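Local coordinates for SusD superfamily protein (Parabacteroides distasonis, PDB 3OTN) that probably binds carbohydrate or other nutrients at the outer membrane of a gut bacterium, as a member of the SusD family, at residues Val136-Thr141 with Ser152-Lys157; Thr233-Leu238 with Gly391-Ala396. One frame throughout, in Å; residues are numbered along the deposited sequence.

Followed from the N terminus, the chain leaves helix 108-133, runs through residues 136-141, loops out for ten residues without helix or strand, and returns at 152-157 to start helix 156-172; contact 1 closes this short connection between two consecutive helices. Only after it is complete does contact 2 open, at the loop between helix 210-225 and strand 249-253, and it closes much later where helix 380-392 ends. The two contacts therefore stand in series, neither crossing nor enclosing the other, with centres about 41 Å apart on opposite sides of the chain's centre. One is local to an interhelical loop; the other joins parts of the fold more than 150 residues apart.

Contact 1. Residues Val136-Thr141 with Ser152-Lys157; sequences VPKITT and SRAPVK. With EDO (1,2-ethanediol), chain R.
Val136 and Ala154 face each other as a single antiparallel, hydrogen-bonded bridge, with their CA atoms 5.3 Å apart. The bridge pinches the base of the loop that joins helix 108-133 to helix 156-172, in the helical N-terminal part of the SusD fold, an example of a lone bridge closing an interhelical loop just before the N-cap residue Pro155 of the second helix. Its two bonds are unequal: Ala154 N reaches Val136 O at 2.8 Å and nearly straight (166°), whereas the return bond from Val136 N to Ala154 O is weak. The methyl CB of Ala154 lies 3.7 Å from CB of Lys138, covering the root of that chain. With CG anti to the backbone N (chi1 -178°) and a bend at chi3, the lysine brings NZ to salt bridges with Glu158 and Glu162 on helix 156-172. One residue along from Val136, the Pro137 ring touches more loosely, CD 4.2 Å from CG of Arg153, the two side chains crossing at a slant. Beyond this touch the guanidinium of Arg153 turns to other partners, Asp135 O, Thr477 and Asn479, tying the loop to the C-terminal tail. Ser152 O receives two approaches, a CA-H...O contact from Pro137 CA at 3.4 Å and a hydrogen bond from a water, which in turn accepts from Lys138 N at 2.9 Å.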
loop_
_atom_site.group_PDB
_atom_site.type_symbol
_atom_site.label_atom_id
_atom_site.label_comp_id
_atom_site.label_asym_id
_atom_site.label_seq_id
_atom_site.Cartn_x
_atom_site.Cartn_y
_atom_site.Cartn_z
ATOM N N VAL A 136 -1.142 -18.969 -4.770
ATOM C CA VAL A 136 -2.554 -18.673 -5.068
ATOM C C VAL A 136 -2.911 -19.242 -6.423
ATOM O O VAL A 136 -1.995 -19.536 -7.234
ATOM C CB VAL A 136 -2.844 -17.172 -5.032
ATOM C CG1 VAL A 136 -2.628 -16.633 -3.626
ATOM C CG2 VAL A 136 -1.997 -16.413 -6.070
ATOM N N PRO A 137 -4.221 -19.461 -6.682
ATOM C CA PRO A 137 -4.632 -19.950 -8.004
ATOM C C PRO A 137 -4.177 -19.075 -9.165
ATOM O O PRO A 137 -4.268 -17.866 -9.104
ATOM C CB PRO A 137 -6.160 -19.971 -7.905
ATOM C CG PRO A 137 -6.415 -20.225 -6.454
ATOM C CD PRO A 137 -5.360 -19.484 -5.738
ATOM N N LYS A 138 -3.683 -19.738 -10.197
ATOM C CA LYS A 138 -3.144 -19.139 -11.391
ATOM C C LYS A 138 -4.245 -19.126 -12.455
ATOM O O LYS A 138 -4.443 -20.115 -13.140
ATOM C CB LYS A 138 -1.953 -19.975 -11.848
ATOM C CG LYS A 138 -1.216 -19.459 -13.082
ATOM C CD LYS A 138 0.108 -20.212 -13.279
ATOM C CE LYS A 138 -0.079 -21.606 -13.701
ATOM N NZ LYS A 138 1.241 -22.256 -14.004
ATOM N N ILE A 139 -4.938 -17.987 -12.581
ATOM C CA ILE A 139 -6.124 -17.829 -13.415
ATOM C C ILE A 139 -5.963 -16.641 -14.355
ATOM O O ILE A 139 -5.906 -15.486 -13.912
ATOM C CB ILE A 139 -7.391 -17.611 -12.547
ATOM C CG1 ILE A 139 -7.621 -18.789 -11.607
ATOM C CG2 ILE A 139 -8.640 -17.445 -13.425
ATOM C CD1 ILE A 139 -8.681 -18.521 -10.554
ATOM N N THR A 140 -5.847 -16.941 -15.639
ATOM C CA THR A 140 -5.783 -15.934 -16.688
ATOM C C THR A 140 -6.836 -16.170 -17.760
ATOM O O THR A 140 -6.812 -15.489 -18.784
ATOM C CB THR A 140 -4.381 -15.938 -17.385
ATOM O OG1 THR A 140 -4.119 -17.234 -17.908
ATOM C CG2 THR A 140 -3.285 -15.574 -16.403
ATOM N N THR A 141 -7.745 -17.123 -17.561
ATOM C CA THR A 141 -8.776 -17.404 -18.553
ATOM C C THR A 141 -10.127 -17.079 -17.940
ATOM O O THR A 141 -10.282 -17.103 -16.722
ATOM C CB THR A 141 -8.735 -18.884 -19.068
ATOM O OG1 THR A 141 -9.396 -19.747 -18.152
ATOM C CG2 THR A 141 -7.321 -19.364 -19.243
ATOM N N SER A 152 -6.509 -25.129 -7.770
ATOM C CA SER A 152 -5.504 -25.311 -6.745
ATOM C C SER A 152 -4.609 -24.094 -6.715
ATOM O O SER A 152 -4.542 -23.340 -7.680
ATOM C CB SER A 152 -4.677 -26.544 -7.069
ATOM O OG SER A 152 -5.544 -27.662 -7.122
ATOM N N ARG A 153 -3.921 -23.914 -5.601
ATOM C CA ARG A 153 -2.978 -22.822 -5.448
ATOM C C ARG A 153 -1.716 -23.183 -6.233
ATOM O O ARG A 153 -1.229 -24.292 -6.125
ATOM C CB ARG A 153 -2.631 -22.606 -3.968
ATOM C CG ARG A 153 -3.853 -22.342 -3.085
ATOM C CD ARG A 153 -3.481 -22.471 -1.618
ATOM N NE ARG A 153 -2.523 -21.463 -1.247
ATOM C CZ ARG A 153 -1.679 -21.500 -0.214
ATOM N NH1 ARG A 153 -1.581 -22.537 0.601
ATOM N NH2 ARG A 153 -0.870 -20.469 -0.030
ATOM N N ALA A 154 -1.167 -22.232 -6.990
ATOM C CA ALA A 154 0.026 -22.470 -7.796
ATOM C C ALA A 154 1.218 -21.820 -7.067
ATOM O O ALA A 154 1.028 -20.867 -6.271
ATOM C CB ALA A 154 -0.163 -21.869 -9.196
ATOM N N PRO A 155 2.445 -22.278 -7.359
ATOM C CA PRO A 155 3.592 -21.657 -6.662
ATOM C C PRO A 155 3.709 -20.157 -6.894
ATOM O O PRO A 155 3.437 -19.695 -7.997
ATOM C CB PRO A 155 4.799 -22.381 -7.257
ATOM C CG PRO A 155 4.272 -23.740 -7.647
ATOM C CD PRO A 155 2.846 -23.498 -8.103
ATOM N N VAL A 156 4.125 -19.417 -5.871
ATOM C CA VAL A 156 4.399 -17.997 -6.008
ATOM C C VAL A 156 5.261 -17.719 -7.248
ATOM O O VAL A 156 4.912 -16.868 -8.075
ATOM C CB VAL A 156 5.084 -17.391 -4.722
ATOM C CG1 VAL A 156 5.629 -15.979 -4.997
ATOM C CG2 VAL A 156 4.111 -17.330 -3.550
ATOM N N LYS A 157 6.356 -18.456 -7.416
ATOM C CA LYS A 157 7.256 -18.224 -8.560
ATOM C C LYS A 157 6.552 -18.276 -9.923
ATOM O O LYS A 157 6.823 -17.438 -10.794
ATOM C CB LYS A 157 8.461 -19.178 -8.541
ATOM C CG LYS A 157 9.582 -18.729 -9.508
ATOM C CD LYS A 157 10.855 -19.580 -9.314
ATOM C CE LYS A 157 12.066 -19.016 -10.104
ATOM N NZ LYS A 157 11.798 -19.002 -11.553
HETATM C C1 EDO R . -7.531 -13.265 -20.894
HETATM O O1 EDO R . -8.646 -14.030 -21.331
HETATM C C2 EDO R . -6.248 -13.908 -21.399
HETATM O O2 EDO R . -5.166 -13.614 -20.508
HETATM O O HOH W 1 -3.803 -22.676 -10.307
#

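Contact 2. Residues Thr233-Leu238 with Gly391-Ala396; sequences TDYESL and GRAGLA
Tyr235 and Arg392 carry most of this contact, their side chains passing at a slant with ring and guanidinium planes 56° apart. CE1 of the tyrosine lies 3.8 Å from NE of the arginine, and CZ is 3.9 Å from CG in the aliphatic part of Arg392. At its far end the phenol meets the next residue: Tyr235 OH is 3.2 Å from Ala393 CA, which sits at the ring edge near its plane, and 3.4 Å from Ala393 CB. Thr233 contributes through its backbone, with O against Arg392 CG at 3.7 Å.

Two waters supply the polar link that direct bonds do not. One donates to both Thr233 O and Arg392 O; the other accepts from Tyr235 OH at 2.8 Å and from Arg392 NE at 2.9 Å, lying in the plane of both flat groups and bridging the phenol and the guanidinium at their edges.

The contact ties the loop between helix 210-225 and strand 249-253 to the C-terminal end of helix 380-392. Arg392 is the last helical residue there, and a Schellman motif ends the helix: Gly394, with positive phi, is the C-prime residue, its N bonded to Gly391 O while Leu395 N bonds to Arg390 O. From this terminus the arginine extends with CG anti to the backbone N (chi1 179°) before bending at chi3, which carries its guanidinium past the tyrosine ring to salt bridges with Asp417 and Glu248. Phe232 O and Thr361 OG1 also receive its N-H groups. Tyr307 meets the Tyr235 ring in a T-shaped (edge-to-face) stack, and the backbone of Ala393 is hydrogen-bonded to Lys300.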
loop_
_atom_site.group_PDB
_atom_site.type_symbol
_atom_site.label_atom_id
_atom_site.label_comp_id
_atom_site.label_asym_id
_atom_site.label_seq_id
_atom_site.Cartn_x
_atom_site.Cartn_y
_atom_site.Cartn_z
ATOM N N THR A 233 7.305 19.389 -1.020
ATOM C CA THR A 233 8.230 20.129 -0.163
ATOM C C THR A 233 7.859 19.974 1.287
ATOM O O THR A 233 8.695 20.153 2.159
ATOM C CB THR A 233 8.279 21.623 -0.554
ATOM O OG1 THR A 233 6.949 22.165 -0.484
ATOM C CG2 THR A 233 8.788 21.749 -1.967
ATOM N N ASP A 234 6.602 19.661 1.562
ATOM C CA ASP A 234 6.192 19.366 2.945
ATOM C C ASP A 234 5.181 18.223 3.022
ATOM O O ASP A 234 4.842 17.631 2.003
ATOM C CB ASP A 234 5.680 20.639 3.594
ATOM C CG ASP A 234 4.390 21.112 3.012
ATOM O OD1 ASP A 234 3.770 20.359 2.231
ATOM O OD2 ASP A 234 4.002 22.244 3.369
ATOM N N TYR A 235 4.698 17.923 4.218
ATOM C CA TYR A 235 3.864 16.739 4.453
ATOM C C TYR A 235 2.395 16.984 4.310
ATOM O O TYR A 235 1.647 16.034 4.154
ATOM C CB TYR A 235 4.164 16.165 5.830
ATOM C CG TYR A 235 5.637 15.849 5.951
ATOM C CD1 TYR A 235 6.249 14.923 5.095
ATOM C CD2 TYR A 235 6.428 16.476 6.891
ATOM C CE1 TYR A 235 7.611 14.639 5.191
ATOM C CE2 TYR A 235 7.787 16.200 7.001
ATOM C CZ TYR A 235 8.369 15.272 6.151
ATOM O OH TYR A 235 9.713 15.019 6.273
ATOM N N GLU A 236 1.970 18.250 4.394
ATOM C CA GLU A 236 0.556 18.595 4.219
ATOM C C GLU A 236 -0.013 18.096 2.861
ATOM O O GLU A 236 -1.205 17.760 2.745
ATOM C CB GLU A 236 0.358 20.121 4.323
ATOM C CG GLU A 236 -1.077 20.500 4.539
ATOM C CD GLU A 236 -1.394 21.983 4.323
ATOM O OE1 GLU A 236 -0.545 22.745 3.830
ATOM O OE2 GLU A 236 -2.532 22.370 4.624
ATOM N N SER A 237 0.813 18.055 1.829
ATOM C CA SER A 237 0.332 17.530 0.543
ATOM C C SER A 237 -0.294 16.132 0.594
ATOM O O SER A 237 -1.190 15.848 -0.216
ATOM C CB SER A 237 1.427 17.542 -0.503
ATOM O OG SER A 237 1.722 18.861 -0.886
ATOM N N LEU A 238 0.163 15.283 1.528
ATOM C CA LEU A 238 -0.337 13.896 1.658
ATOM C C LEU A 238 -1.787 13.859 2.156
ATOM O O LEU A 238 -2.418 12.831 2.066
ATOM C CB LEU A 238 0.552 13.071 2.630
ATOM C CG LEU A 238 2.027 12.931 2.222
ATOM C CD1 LEU A 238 2.834 12.234 3.287
ATOM C CD2 LEU A 238 2.149 12.238 0.871
ATOM N N GLY A 391 16.462 15.892 4.271
ATOM C CA GLY A 391 16.354 17.375 4.256
ATOM C C GLY A 391 14.927 17.897 4.419
ATOM O O GLY A 391 14.692 18.840 5.157
ATOM N N ARG A 392 13.974 17.279 3.726
ATOM C CA ARG A 392 12.572 17.577 3.924
ATOM C C ARG A 392 12.162 17.357 5.396
ATOM O O ARG A 392 11.364 18.123 5.926
ATOM C CB ARG A 392 11.727 16.723 2.998
ATOM C CG ARG A 392 10.240 16.949 3.144
ATOM C CD ARG A 392 9.490 16.279 2.052
ATOM N NE ARG A 392 9.660 14.832 1.976
ATOM C CZ ARG A 392 9.253 14.084 0.941
ATOM N NH1 ARG A 392 8.640 14.640 -0.105
ATOM N NH2 ARG A 392 9.425 12.762 0.956
ATOM N N ALA A 393 12.726 16.331 6.045
ATOM C CA ALA A 393 12.480 16.084 7.479
ATOM C C ALA A 393 13.310 16.974 8.440
ATOM O O ALA A 393 13.297 16.744 9.651
ATOM C CB ALA A 393 12.690 14.600 7.805
ATOM N N GLY A 394 14.013 17.986 7.926
ATOM C CA GLY A 394 14.807 18.876 8.762
ATOM C C GLY A 394 16.071 18.276 9.335
ATOM O O GLY A 394 16.650 18.853 10.247
ATOM N N LEU A 395 16.496 17.134 8.800
ATOM C CA LEU A 395 17.651 16.403 9.260
ATOM C C LEU A 395 18.868 16.719 8.408
ATOM O O LEU A 395 18.760 16.974 7.202
ATOM C CB LEU A 395 17.394 14.902 9.177
ATOM C CG LEU A 395 16.191 14.391 9.960
ATOM C CD1 LEU A 395 15.958 12.922 9.683
ATOM C CD2 LEU A 395 16.361 14.700 11.473
ATOM N N ALA A 396 20.036 16.669 9.049
ATOM C CA ALA A 396 21.303 16.867 8.367
ATOM C C ALA A 396 21.579 15.730 7.377
ATOM O O ALA A 396 20.994 14.628 7.507
ATOM C CB ALA A 396 22.471 16.986 9.410
HETATM O O HOH W 2 9.061 19.828 5.071
HETATM O O HOH W 3 10.906 13.503 4.265
#